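Cytokinin riboside 5'-monophosphate phosphoribohydrolase (Corynebacterium glutamicum, PDB 5ZBL) is an enzyme of the SLOG clan whose subunit has a Rossmann-like alpha/beta fold built round a single parallel beta-sheet. Local coordinates at residues 42-47 with 66-71; 12-17 with 108-113; 35-40 with 177-182. One frame throughout, in Å; residues are numbered along the deposited sequence.

Contact 1 of 3, residues 42-47 with 66-71; sequences GIDLVY and GGEAFG
Asp-44 and Glu-68 meet just where two parallel strands come together, and the Asp-44 carboxylate grips the Glu-68 backbone. Traced outward, Asp-44 CB lies 3.5 Å from Glu-68 O. With CG beside its own backbone N (chi1 -66°), the carboxylate swings across the gap, CG standing equally far from the carbonyl O and the amide N of Glu-68. At the tip the two oxygens part company. OD1 accepts a hydrogen bond from Glu-68 N at 3.0 Å, nearly straight, its donor approaching from above the carboxylate plane. OD2 instead comes to 3.9 Å from Glu-68 OE2, a pair of like charges that would tend to push the acids apart, although Glu-68 is exposed and water could soften the effect.

Beyond this start, backbone bonds take over. Leu-45 N donates to Glu-68 O, Phe-70 N reaches Leu-45 O at 2.7 Å, and Tyr-47 N follows to Phe-70 O. The strands belong to a beta-alpha-beta unit whose connecting helix, 53-64, packs on the face bearing Leu-45, Tyr-47 and Ala-69; there Leu-45 CD2 and Ala-69 CB are 4.1 Å apart. Val-46 and Phe-70 point to the other face, and the Phe-70 ring has its edge at Leu-45 O, CD2 3.6 Å away. Tyr-47 has its CG wedged between backbone N and carbonyl carbon (chi1 87°), which lays the ring back along the neighbouring strand: the ring meets Phe-70 O edge-on, Tyr-47 CD1 3.5 Å from it, CE1 lies near Gly-71 CA, and the hydroxyl is hydrogen-bonded to Gly-50 O.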
ATOM      1  N   GLY A  42      -1.772  16.130 -25.062  1.00 39.62           N
ATOM      2  CA  GLY A  42      -3.178  16.174 -24.746  1.00 41.05           C
ATOM      3  C   GLY A  42      -3.642  15.392 -23.510  1.00 46.99           C
ATOM      4  O   GLY A  42      -4.838  15.113 -23.377  1.00 47.02           O
ATOM      5  N   ILE A  43      -2.730  15.079 -22.578  1.00 44.89           N
ATOM      6  CA  ILE A  43      -3.088  14.292 -21.412  1.00 43.00           C
ATOM      7  C   ILE A  43      -3.254  15.179 -20.156  1.00 44.99           C
ATOM      8  O   ILE A  43      -2.387  16.018 -19.878  1.00 46.00           O
ATOM      9  CB  ILE A  43      -2.045  13.201 -21.179  1.00 44.11           C
ATOM     10  CG1 ILE A  43      -2.020  12.216 -22.379  1.00 44.00           C
ATOM     11  CG2 ILE A  43      -2.295  12.516 -19.841  1.00 44.55           C
ATOM     12  CD1 ILE A  43      -0.822  11.279 -22.366  1.00 43.80           C
ATOM     13  N   ASP A  44      -4.345  14.964 -19.398  1.00 38.82           N
ATOM     14  CA  ASP A  44      -4.594  15.679 -18.148  1.00 39.85           C
ATOM     15  C   ASP A  44      -4.361  14.888 -16.850  1.00 36.94           C
ATOM     16  O   ASP A  44      -4.226  13.674 -16.855  1.00 37.36           O
ATOM     17  CB  ASP A  44      -6.011  16.241 -18.183  1.00 46.86           C
ATOM     18  CG  ASP A  44      -6.175  17.329 -19.259  1.00 47.81           C
ATOM     19  OD1 ASP A  44      -5.254  18.210 -19.405  1.00 51.85           O
ATOM     20  OD2 ASP A  44      -7.209  17.270 -19.950  1.00 40.86           O
ATOM     21  N   LEU A  45      -4.325  15.628 -15.752  1.00 33.97           N
ATOM     22  CA  LEU A  45      -3.954  15.140 -14.410  1.00 31.89           C
ATOM     23  C   LEU A  45      -5.161  14.793 -13.535  1.00 29.30           C
ATOM     24  O   LEU A  45      -6.079  15.593 -13.352  1.00 29.86           O
ATOM     25  CB  LEU A  45      -3.108  16.205 -13.678  1.00 31.14           C
ATOM     26  CG  LEU A  45      -2.703  15.925 -12.222  1.00 34.64           C
ATOM     27  CD1 LEU A  45      -1.966  14.599 -12.129  1.00 36.62           C
ATOM     28  CD2 LEU A  45      -1.830  17.014 -11.653  1.00 32.73           C
ATOM     29  N   VAL A  46      -5.146  13.609 -12.970  1.00 27.89           N
ATOM     30  CA  VAL A  46      -6.022  13.295 -11.861  1.00 28.64           C
ATOM     31  C   VAL A  46      -5.076  12.990 -10.726  1.00 30.21           C
ATOM     32  O   VAL A  46      -4.144  12.176 -10.897  1.00 30.78           O
ATOM     33  CB  VAL A  46      -6.869  12.071 -12.114  1.00 28.65           C
ATOM     34  CG1 VAL A  46      -7.778  11.835 -10.926  1.00 29.79           C
ATOM     35  CG2 VAL A  46      -7.693  12.248 -13.401  1.00 32.38           C
ATOM     36  N   TYR A  47      -5.296  13.627  -9.584  1.00 30.14           N
ATOM     37  CA  TYR A  47      -4.428  13.399  -8.406  1.00 29.57           C
ATOM     38  C   TYR A  47      -5.204  13.674  -7.125  1.00 31.51           C
ATOM     39  O   TYR A  47      -6.390  14.002  -7.163  1.00 26.62           O
ATOM     40  CB  TYR A  47      -3.129  14.211  -8.507  1.00 29.75           C
ATOM     41  CG  TYR A  47      -3.234  15.625  -7.970  1.00 32.35           C
ATOM     42  CD1 TYR A  47      -4.260  16.474  -8.367  1.00 33.82           C
ATOM     43  CD2 TYR A  47      -2.298  16.123  -7.085  1.00 32.80           C
ATOM     44  CE1 TYR A  47      -4.374  17.745  -7.861  1.00 34.25           C
ATOM     45  CE2 TYR A  47      -2.404  17.406  -6.583  1.00 32.20           C
ATOM     46  CZ  TYR A  47      -3.456  18.202  -6.950  1.00 30.92           C
ATOM     47  OH  TYR A  47      -3.556  19.487  -6.469  1.00 33.53           O
ATOM     48  N   GLY A  66      -0.857  24.766 -19.608  1.00 41.69           N
ATOM     49  CA  GLY A  66      -2.096  24.811 -20.397  1.00 41.23           C
ATOM     50  C   GLY A  66      -3.025  23.617 -20.261  1.00 43.15           C
ATOM     51  O   GLY A  66      -4.003  23.513 -21.003  1.00 43.54           O
ATOM     52  N   GLY A  67      -2.744  22.729 -19.308  1.00 41.64           N
ATOM     53  CA  GLY A  67      -3.605  21.557 -19.057  1.00 41.80           C
ATOM     54  C   GLY A  67      -4.592  21.735 -17.937  1.00 40.85           C
ATOM     55  O   GLY A  67      -4.588  22.739 -17.251  1.00 45.88           O
ATOM     56  N   GLU A  68      -5.444  20.740 -17.766  1.00 45.59           N
ATOM     57  CA  GLU A  68      -6.410  20.705 -16.661  1.00 45.58           C
ATOM     58  C   GLU A  68      -5.889  19.728 -15.579  1.00 42.12           C
ATOM     59  O   GLU A  68      -5.276  18.718 -15.882  1.00 39.22           O
ATOM     60  CB  GLU A  68      -7.794  20.278 -17.181  1.00 46.47           C
ATOM     61  CG  GLU A  68      -8.360  21.133 -18.328  1.00 47.66           C
ATOM     62  CD  GLU A  68      -9.512  20.470 -19.084  1.00 54.84           C
ATOM     63  OE1 GLU A  68     -10.446  19.964 -18.440  1.00 61.62           O
ATOM     64  OE2 GLU A  68      -9.499  20.446 -20.341  1.00 60.49           O
ATOM     65  N   ALA A  69      -6.140  20.046 -14.321  1.00 40.47           N
ATOM     66  CA  ALA A  69      -5.767  19.204 -13.215  1.00 40.81           C
ATOM     67  C   ALA A  69      -7.012  18.937 -12.365  1.00 41.76           C
ATOM     68  O   ALA A  69      -7.633  19.878 -11.850  1.00 40.77           O
ATOM     69  CB  ALA A  69      -4.670  19.869 -12.394  1.00 37.71           C
ATOM     70  N   PHE A  70      -7.378  17.658 -12.235  1.00 38.73           N
ATOM     71  CA  PHE A  70      -8.484  17.247 -11.350  1.00 39.12           C
ATOM     72  C   PHE A  70      -8.020  16.628 -10.047  1.00 37.05           C
ATOM     73  O   PHE A  70      -7.271  15.656 -10.022  1.00 35.82           O
ATOM     74  CB  PHE A  70      -9.397  16.283 -12.091  1.00 38.27           C
ATOM     75  CG  PHE A  70      -9.945  16.879 -13.343  1.00 41.38           C
ATOM     76  CD1 PHE A  70     -11.099  17.670 -13.304  1.00 42.41           C
ATOM     77  CD2 PHE A  70      -9.298  16.704 -14.552  1.00 43.14           C
ATOM     78  CE1 PHE A  70     -11.618  18.243 -14.460  1.00 38.37           C
ATOM     79  CE2 PHE A  70      -9.819  17.275 -15.715  1.00 46.19           C
ATOM     80  CZ  PHE A  70     -10.975  18.046 -15.659  1.00 39.25           C
ATOM     81  N   GLY A  71      -8.485  17.199  -8.955  1.00 39.36           N
ATOM     82  CA  GLY A  71      -8.152  16.716  -7.610  1.00 42.66           C
ATOM     83  C   GLY A  71      -9.335  15.988  -6.987  1.00 39.24           C
ATOM     84  O   GLY A  71     -10.483  16.339  -7.248  1.00 39.91           O
TER

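Contact 2 of 3, residues 12-17 with 108-113; sequences RVTVFT and DGFIAM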
ATOM      1  N   ARG A  12      -6.446  10.760 -19.462  1.00 44.28           N
ATOM      2  CA  ARG A  12      -6.055  11.206 -18.137  1.00 45.54           C
ATOM      3  C   ARG A  12      -5.123  10.227 -17.515  1.00 41.68           C
ATOM      4  O   ARG A  12      -5.270   9.012 -17.685  1.00 41.02           O
ATOM      5  CB  ARG A  12      -7.276  11.371 -17.264  1.00 46.84           C
ATOM      6  CG  ARG A  12      -8.054  12.650 -17.556  1.00 57.82           C
ATOM      7  CD  ARG A  12      -9.541  12.418 -17.455  1.00 64.71           C
ATOM      8  NE  ARG A  12      -9.938  11.431 -18.474  1.00 74.24           N
ATOM      9  CZ  ARG A  12     -10.975  10.597 -18.399  1.00 72.57           C
ATOM     10  NH1 ARG A  12     -11.773  10.588 -17.326  1.00 67.48           N
ATOM     11  NH2 ARG A  12     -11.207   9.755 -19.414  1.00 76.04           N
ATOM     12  N   VAL A  13      -4.167  10.758 -16.768  1.00 39.31           N
ATOM     13  CA  VAL A  13      -3.374   9.927 -15.877  1.00 37.55           C
ATOM     14  C   VAL A  13      -3.574  10.315 -14.440  1.00 36.46           C
ATOM     15  O   VAL A  13      -3.524  11.522 -14.072  1.00 37.90           O
ATOM     16  CB  VAL A  13      -1.861   9.952 -16.167  1.00 42.28           C
ATOM     17  CG1 VAL A  13      -1.578   9.271 -17.504  1.00 44.73           C
ATOM     18  CG2 VAL A  13      -1.284  11.374 -16.032  1.00 42.39           C
ATOM     19  N   THR A  14      -3.734   9.279 -13.613  1.00 35.06           N
ATOM     20  CA  THR A  14      -3.877   9.454 -12.175  1.00 35.60           C
ATOM     21  C   THR A  14      -2.485   9.369 -11.630  1.00 34.69           C
ATOM     22  O   THR A  14      -1.781   8.410 -11.902  1.00 36.40           O
ATOM     23  CB  THR A  14      -4.789   8.378 -11.565  1.00 34.95           C
ATOM     24  OG1 THR A  14      -6.104   8.565 -12.068  1.00 35.09           O
ATOM     25  CG2 THR A  14      -4.870   8.480 -10.052  1.00 34.59           C
ATOM     26  N   VAL A  15      -2.075  10.378 -10.899  1.00 31.05           N
ATOM     27  CA  VAL A  15      -0.706  10.431 -10.418  1.00 33.45           C
ATOM     28  C   VAL A  15      -0.600  10.305  -8.912  1.00 31.88           C
ATOM     29  O   VAL A  15      -1.277  11.017  -8.187  1.00 33.39           O
ATOM     30  CB  VAL A  15       0.021  11.679 -10.904  1.00 33.42           C
ATOM     31  CG1 VAL A  15       1.452  11.700 -10.371  1.00 33.86           C
ATOM     32  CG2 VAL A  15       0.064  11.652 -12.428  1.00 37.50           C
ATOM     33  N   PHE A  16       0.221   9.370  -8.446  1.00 30.27           N
ATOM     34  CA  PHE A  16       0.466   9.235  -6.999  1.00 31.72           C
ATOM     35  C   PHE A  16       1.846   9.822  -6.725  1.00 30.41           C
ATOM     36  O   PHE A  16       2.827   9.416  -7.400  1.00 30.81           O
ATOM     37  CB  PHE A  16       0.485   7.761  -6.573  1.00 34.06           C
ATOM     38  CG  PHE A  16      -0.718   6.961  -6.997  1.00 36.99           C
ATOM     39  CD1 PHE A  16      -2.004   7.465  -6.873  1.00 39.91           C
ATOM     40  CD2 PHE A  16      -0.567   5.647  -7.429  1.00 39.34           C
ATOM     41  CE1 PHE A  16      -3.112   6.708  -7.244  1.00 38.86           C
ATOM     42  CE2 PHE A  16      -1.686   4.869  -7.765  1.00 40.55           C
ATOM     43  CZ  PHE A  16      -2.950   5.402  -7.689  1.00 35.94           C
ATOM     44  N   THR A  17       1.949  10.717  -5.750  1.00 25.69           N
ATOM     45  CA  THR A  17       3.244  11.268  -5.408  1.00 29.37           C
ATOM     46  C   THR A  17       3.297  11.901  -4.018  1.00 28.84           C
ATOM     47  O   THR A  17       2.302  12.135  -3.382  1.00 26.44           O
ATOM     48  CB  THR A  17       3.662  12.285  -6.475  1.00 32.65           C
ATOM     49  OG1 THR A  17       5.035  12.663  -6.312  1.00 34.08           O
ATOM     50  CG2 THR A  17       2.749  13.516  -6.463  1.00 33.89           C
ATOM     51  N   ASP A 108      -7.140   7.031 -16.853  1.00 38.92           N
ATOM     52  CA  ASP A 108      -7.041   5.976 -17.857  1.00 37.48           C
ATOM     53  C   ASP A 108      -5.820   5.160 -17.613  1.00 36.42           C
ATOM     54  O   ASP A 108      -5.620   4.145 -18.261  1.00 33.85           O
ATOM     55  CB  ASP A 108      -7.063   6.569 -19.262  1.00 41.04           C
ATOM     56  CG  ASP A 108      -8.428   7.251 -19.591  1.00 46.61           C
ATOM     57  OD1 ASP A 108      -9.484   6.532 -19.634  1.00 45.02           O
ATOM     58  OD2 ASP A 108      -8.434   8.501 -19.759  1.00 42.93           O
ATOM     59  N   GLY A 109      -5.013   5.594 -16.640  1.00 37.67           N
ATOM     60  CA  GLY A 109      -3.739   4.971 -16.307  1.00 35.47           C
ATOM     61  C   GLY A 109      -3.179   5.620 -15.044  1.00 32.59           C
ATOM     62  O   GLY A 109      -3.685   6.664 -14.617  1.00 31.77           O
ATOM     63  N   PHE A 110      -2.140   4.994 -14.487  1.00 31.60           N
ATOM     64  CA  PHE A 110      -1.575   5.328 -13.184  1.00 32.50           C
ATOM     65  C   PHE A 110      -0.074   5.538 -13.313  1.00 32.61           C
ATOM     66  O   PHE A 110       0.605   4.741 -13.976  1.00 34.28           O
ATOM     67  CB  PHE A 110      -1.832   4.192 -12.216  1.00 35.58           C
ATOM     68  CG  PHE A 110      -3.288   3.927 -11.962  1.00 34.94           C
ATOM     69  CD1 PHE A 110      -4.030   4.777 -11.154  1.00 34.84           C
ATOM     70  CD2 PHE A 110      -3.912   2.826 -12.514  1.00 37.35           C
ATOM     71  CE1 PHE A 110      -5.377   4.549 -10.935  1.00 31.75           C
ATOM     72  CE2 PHE A 110      -5.271   2.573 -12.290  1.00 35.50           C
ATOM     73  CZ  PHE A 110      -5.996   3.447 -11.525  1.00 35.51           C
ATOM     74  N   ILE A 111       0.430   6.610 -12.693  1.00 31.27           N
ATOM     75  CA  ILE A 111       1.852   6.861 -12.554  1.00 29.03           C
ATOM     76  C   ILE A 111       2.156   7.063 -11.061  1.00 32.39           C
ATOM     77  O   ILE A 111       1.477   7.812 -10.358  1.00 29.84           O
ATOM     78  CB  ILE A 111       2.265   8.117 -13.297  1.00 29.90           C
ATOM     79  CG1 ILE A 111       1.985   7.969 -14.802  1.00 32.61           C
ATOM     80  CG2 ILE A 111       3.760   8.405 -13.172  1.00 29.34           C
ATOM     81  CD1 ILE A 111       2.160   9.295 -15.546  1.00 32.18           C
ATOM     82  N   ALA A 112       3.190   6.374 -10.585  1.00 32.26           N
ATOM     83  CA  ALA A 112       3.663   6.569  -9.246  1.00 35.75           C
ATOM     84  C   ALA A 112       5.037   7.243  -9.383  1.00 36.01           C
ATOM     85  O   ALA A 112       5.953   6.696 -10.036  1.00 34.55           O
ATOM     86  CB  ALA A 112       3.721   5.253  -8.474  1.00 31.36           C
ATOM     87  N   MET A 113       5.110   8.454  -8.831  1.00 33.13           N
ATOM     88  CA  MET A 113       6.324   9.225  -8.762  1.00 36.79           C
ATOM     89  C   MET A 113       6.895   9.014  -7.364  1.00 36.84           C
ATOM     90  O   MET A 113       6.232   8.480  -6.490  1.00 32.50           O
ATOM     91  CB  MET A 113       6.016  10.705  -8.980  1.00 40.19           C
ATOM     92  CG  MET A 113       5.251  11.042 -10.267  1.00 45.92           C
ATOM     93  SD  MET A 113       5.485  12.759 -10.832  1.00 45.37           S
ATOM     94  CE  MET A 113       5.248  13.693  -9.332  1.00 49.49           C
TER
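Residues 12-17 and 108-113 pair side by side in the middle of the parallel sheet, bonded from Arg-12 and Asp-108 to Phe-16 and Met-113 and largely buried. Thr-14 N donates to Gly-109 O, and Thr-14 O receives Ile-111 N at 3.0 Å; Phe-16 repeats the pattern with Ile-111 O and Met-113 N. Asp-108 OD2 takes Arg-12 N on its anti lone pair at 3.0 Å and forms a salt bridge to Arg-12 NH2 at 3.1 Å, the guanidinium and carboxylate planes 76° apart. Gln-11 N is its third donor.

These strands mark the point where the winding of a Rossmann-like sheet reverses: strand 44-47 flanks 12-16, and strand 139-142 flanks 110-112. On the face under helix 117-130, the Phe-16 and Phe-110 rings run nearly parallel but slid apart, centroids 5.8 Å apart, Phe-16 CZ touching Phe-110 CD1 at 3.7 Å. Thr-14 stands alongside Phe-110, its hydroxyl hydrogen-bonded to Met-103 O. On the other face Ile-111 CD1 lies 4.1 Å from Val-13 CG2, and Val-15 CG1 meets Met-113 CG at 3.9 Å. Turning at its last torsion (chi3 -47°), Met-113 folds CE back to 3.2 Å from Thr-17 OG1, a hydroxyl hydrogen-bonded to Pro-114 O.

Contact 3 of 3, residues 35-40 with 177-182; sequences AKTAVD and DPHALL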
ATOM      1  N   ALA A  35       4.836  16.540 -16.343  1.00 34.15           N
ATOM      2  CA  ALA A  35       3.643  17.346 -16.599  1.00 36.34           C
ATOM      3  C   ALA A  35       3.578  17.978 -18.005  1.00 39.44           C
ATOM      4  O   ALA A  35       2.535  17.949 -18.663  1.00 40.15           O
ATOM      5  CB  ALA A  35       3.564  18.445 -15.546  1.00 36.37           C
ATOM      6  N   LYS A  36       4.693  18.570 -18.437  1.00 41.80           N
ATOM      7  CA  LYS A  36       4.790  19.230 -19.763  1.00 47.32           C
ATOM      8  C   LYS A  36       4.616  18.250 -20.941  1.00 46.09           C
ATOM      9  O   LYS A  36       3.899  18.542 -21.910  1.00 43.67           O
ATOM     10  CB  LYS A  36       6.140  19.997 -19.871  1.00 50.68           C
ATOM     11  CG  LYS A  36       6.451  20.705 -21.199  1.00 57.77           C
ATOM     12  CD  LYS A  36       5.347  21.667 -21.669  1.00 63.13           C
ATOM     13  CE  LYS A  36       5.858  22.799 -22.562  1.00 61.24           C
ATOM     14  NZ  LYS A  36       5.073  24.037 -22.298  1.00 61.34           N
ATOM     15  N   THR A  37       5.315  17.117 -20.856  1.00 43.27           N
ATOM     16  CA  THR A  37       5.207  16.040 -21.823  1.00 41.87           C
ATOM     17  C   THR A  37       3.778  15.569 -21.915  1.00 45.22           C
ATOM     18  O   THR A  37       3.239  15.392 -23.024  1.00 48.56           O
ATOM     19  CB  THR A  37       6.082  14.857 -21.392  1.00 45.82           C
ATOM     20  OG1 THR A  37       7.378  15.353 -21.099  1.00 44.49           O
ATOM     21  CG2 THR A  37       6.192  13.786 -22.475  1.00 48.75           C
ATOM     22  N   ALA A  38       3.150  15.359 -20.761  1.00 41.03           N
ATOM     23  CA  ALA A  38       1.777  14.857 -20.771  1.00 42.78           C
ATOM     24  C   ALA A  38       0.825  15.851 -21.423  1.00 37.75           C
ATOM     25  O   ALA A  38       0.019  15.456 -22.261  1.00 37.21           O
ATOM     26  CB  ALA A  38       1.309  14.483 -19.356  1.00 45.93           C
ATOM     27  N   VAL A  39       0.927  17.128 -21.046  1.00 37.76           N
ATOM     28  CA  VAL A  39       0.049  18.174 -21.599  1.00 38.91           C
ATOM     29  C   VAL A  39       0.319  18.317 -23.100  1.00 43.30           C
ATOM     30  O   VAL A  39      -0.624  18.350 -23.897  1.00 39.61           O
ATOM     31  CB  VAL A  39       0.164  19.549 -20.873  1.00 40.58           C
ATOM     32  CG1 VAL A  39      -0.715  20.595 -21.538  1.00 40.59           C
ATOM     33  CG2 VAL A  39      -0.289  19.443 -19.426  1.00 39.78           C
ATOM     34  N   ASP A  40       1.580  18.301 -23.508  1.00 42.97           N
ATOM     35  CA  ASP A  40       1.891  18.351 -24.945  1.00 45.53           C
ATOM     36  C   ASP A  40       1.259  17.237 -25.741  1.00 48.85           C
ATOM     37  O   ASP A  40       1.062  17.394 -26.942  1.00 57.88           O
ATOM     38  CB  ASP A  40       3.402  18.304 -25.198  1.00 49.80           C
ATOM     39  CG  ASP A  40       4.080  19.628 -24.997  1.00 52.52           C
ATOM     40  OD1 ASP A  40       3.403  20.631 -24.629  1.00 57.86           O
ATOM     41  OD2 ASP A  40       5.316  19.659 -25.204  1.00 59.22           O
ATOM     42  N   ASP A 177      12.707   8.269 -17.991  1.00 39.53           N
ATOM     43  CA  ASP A 177      12.479   9.314 -18.999  1.00 40.08           C
ATOM     44  C   ASP A 177      10.984   9.493 -19.202  1.00 39.07           C
ATOM     45  O   ASP A 177      10.262   8.490 -19.436  1.00 35.21           O
ATOM     46  CB  ASP A 177      13.137   8.947 -20.328  1.00 45.75           C
ATOM     47  CG  ASP A 177      13.009  10.035 -21.370  1.00 52.15           C
ATOM     48  OD1 ASP A 177      13.746  11.043 -21.305  1.00 65.96           O
ATOM     49  OD2 ASP A 177      12.195   9.870 -22.285  1.00 63.42           O
ATOM     50  N   PRO A 178      10.504  10.751 -19.110  1.00 35.00           N
ATOM     51  CA  PRO A 178       9.052  11.001 -19.209  1.00 36.07           C
ATOM     52  C   PRO A 178       8.450  10.692 -20.543  1.00 36.80           C
ATOM     53  O   PRO A 178       7.297  10.244 -20.617  1.00 40.44           O
ATOM     54  CB  PRO A 178       8.919  12.493 -18.884  1.00 36.29           C
ATOM     55  CG  PRO A 178      10.265  13.047 -19.157  1.00 35.94           C
ATOM     56  CD  PRO A 178      11.236  11.972 -18.760  1.00 32.45           C
ATOM     57  N   HIS A 179       9.217  10.940 -21.602  1.00 43.37           N
ATOM     58  CA  HIS A 179       8.811  10.589 -22.965  1.00 41.38           C
ATOM     59  C   HIS A 179       8.585   9.113 -23.079  1.00 39.00           C
ATOM     60  O   HIS A 179       7.510   8.692 -23.539  1.00 34.22           O
ATOM     61  CB  HIS A 179       9.822  11.090 -24.011  1.00 42.29           C
ATOM     62  CG  HIS A 179       9.716  12.567 -24.270  1.00 47.34           C
ATOM     63  ND1 HIS A 179      10.434  13.509 -23.557  1.00 55.91           N
ATOM     64  CD2 HIS A 179       8.936  13.265 -25.127  1.00 48.02           C
ATOM     65  CE1 HIS A 179      10.118  14.718 -23.977  1.00 51.87           C
ATOM     66  NE2 HIS A 179       9.193  14.598 -24.911  1.00 54.75           N
ATOM     67  N   ALA A 180       9.582   8.344 -22.635  1.00 35.21           N
ATOM     68  CA  ALA A 180       9.521   6.895 -22.679  1.00 38.33           C
ATOM     69  C   ALA A 180       8.376   6.316 -21.811  1.00 41.77           C
ATOM     70  O   ALA A 180       7.729   5.348 -22.213  1.00 39.59           O
ATOM     71  CB  ALA A 180      10.850   6.306 -22.275  1.00 38.23           C
ATOM     72  N   LEU A 181       8.133   6.948 -20.656  1.00 41.06           N
ATOM     73  CA  LEU A 181       7.071   6.590 -19.739  1.00 40.75           C
ATOM     74  C   LEU A 181       5.664   6.775 -20.297  1.00 41.50           C
ATOM     75  O   LEU A 181       4.821   5.866 -20.177  1.00 40.96           O
ATOM     76  CB  LEU A 181       7.183   7.409 -18.451  1.00 43.68           C
ATOM     77  CG  LEU A 181       6.220   6.939 -17.318  1.00 44.34           C
ATOM     78  CD1 LEU A 181       6.850   7.043 -15.945  1.00 42.52           C
ATOM     79  CD2 LEU A 181       4.930   7.724 -17.327  1.00 47.00           C
ATOM     80  N   LEU A 182       5.388   7.956 -20.855  1.00 45.21           N
ATOM     81  CA  LEU A 182       4.069   8.240 -21.448  1.00 45.86           C
ATOM     82  C   LEU A 182       3.868   7.462 -22.722  1.00 44.71           C
ATOM     83  O   LEU A 182       2.770   6.938 -22.960  1.00 45.60           O
ATOM     84  CB  LEU A 182       3.882   9.722 -21.715  1.00 49.33           C
ATOM     85  CG  LEU A 182       3.731  10.536 -20.420  1.00 54.79           C
ATOM     86  CD1 LEU A 182       4.015  12.013 -20.647  1.00 54.85           C
ATOM     87  CD2 LEU A 182       2.349  10.337 -19.812  1.00 57.03           C
TER
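Thr-37 and Leu-182 make the heart of this helix-to-helix contact, and nearly everything in it passes through two methyl groups. Thr-37 points from helix 25-40 at the first turn of helix 178-186. Its side chain is set with OG1 beside the backbone N and CG2 anti to it (chi1 -50°), a choice that divides the work between the branches. The hydroxyl turns back to its own helix, where it is hydrogen-bonded to Thr-33 O, one turn earlier, so that this buried polar atom is satisfied locally; across the contact its neighbours are carbons, Pro-178 CB at 3.9 Å and, slightly farther, His-179 CE1. The methyl is left to do the packing.

That methyl is held between two neighbours. Leu-182 CD1 comes to 3.4 Å from Thr-37 CG2, tighter than carbon atoms usually sit, and the same CD1 lies over the backbone at Ala-38, 3.5 Å from Ala-38 N and 3.9 Å from Ala-38 CB. One leucine branch thus fills the angle between Thr-37 and the small Ala-38, and Leu-34 touches the leucine from the preceding turn.

His-179, which has less surface buried here, supplies the second neighbour. Thr-37 CG2 stands over one face of its imidazole, 4.0 Å from the ring centroid and 15° off the normal, a CH-pi contact, the methyl displaced from the ring centre, with the histidine itself exposed. The helix bearing Pro-178, His-179 and Leu-182 is capped: Asp-177, at the N-cap, accepts Ala-180 N on OD2 at 3.0 Å.

The short axes run 9.6 Å apart and cross at -47°, joining the helix after the first strand to the one after the last, both in the same outer layer of a three-layer alpha-beta-alpha sandwich.

In the fold
Contacts 1 and 2 lie in the same parallel sheet, their centres about 10 Å apart, and join directly: strands 44-47 and 12-16 are neighbours, with Val-46 probably hydrogen-bonded to both Val-13 and Val-15. Contact 3, centred about 13 Å from contact 1 and about 12 Å from contact 2, belongs to the helical layer over one sheet face. Ile-111 reaches it through Leu-181, and Ile-43 through Leu-182. Along the chain, contact 1 is nested within the loops closed by the other two, whereas contacts 2 and 3 interlock. Contact 1 is thus local pairing within one beta-alpha-beta unit, while contacts 2 and 3 unite distant parts of the sequence, in the sheet and in the helical layer over it.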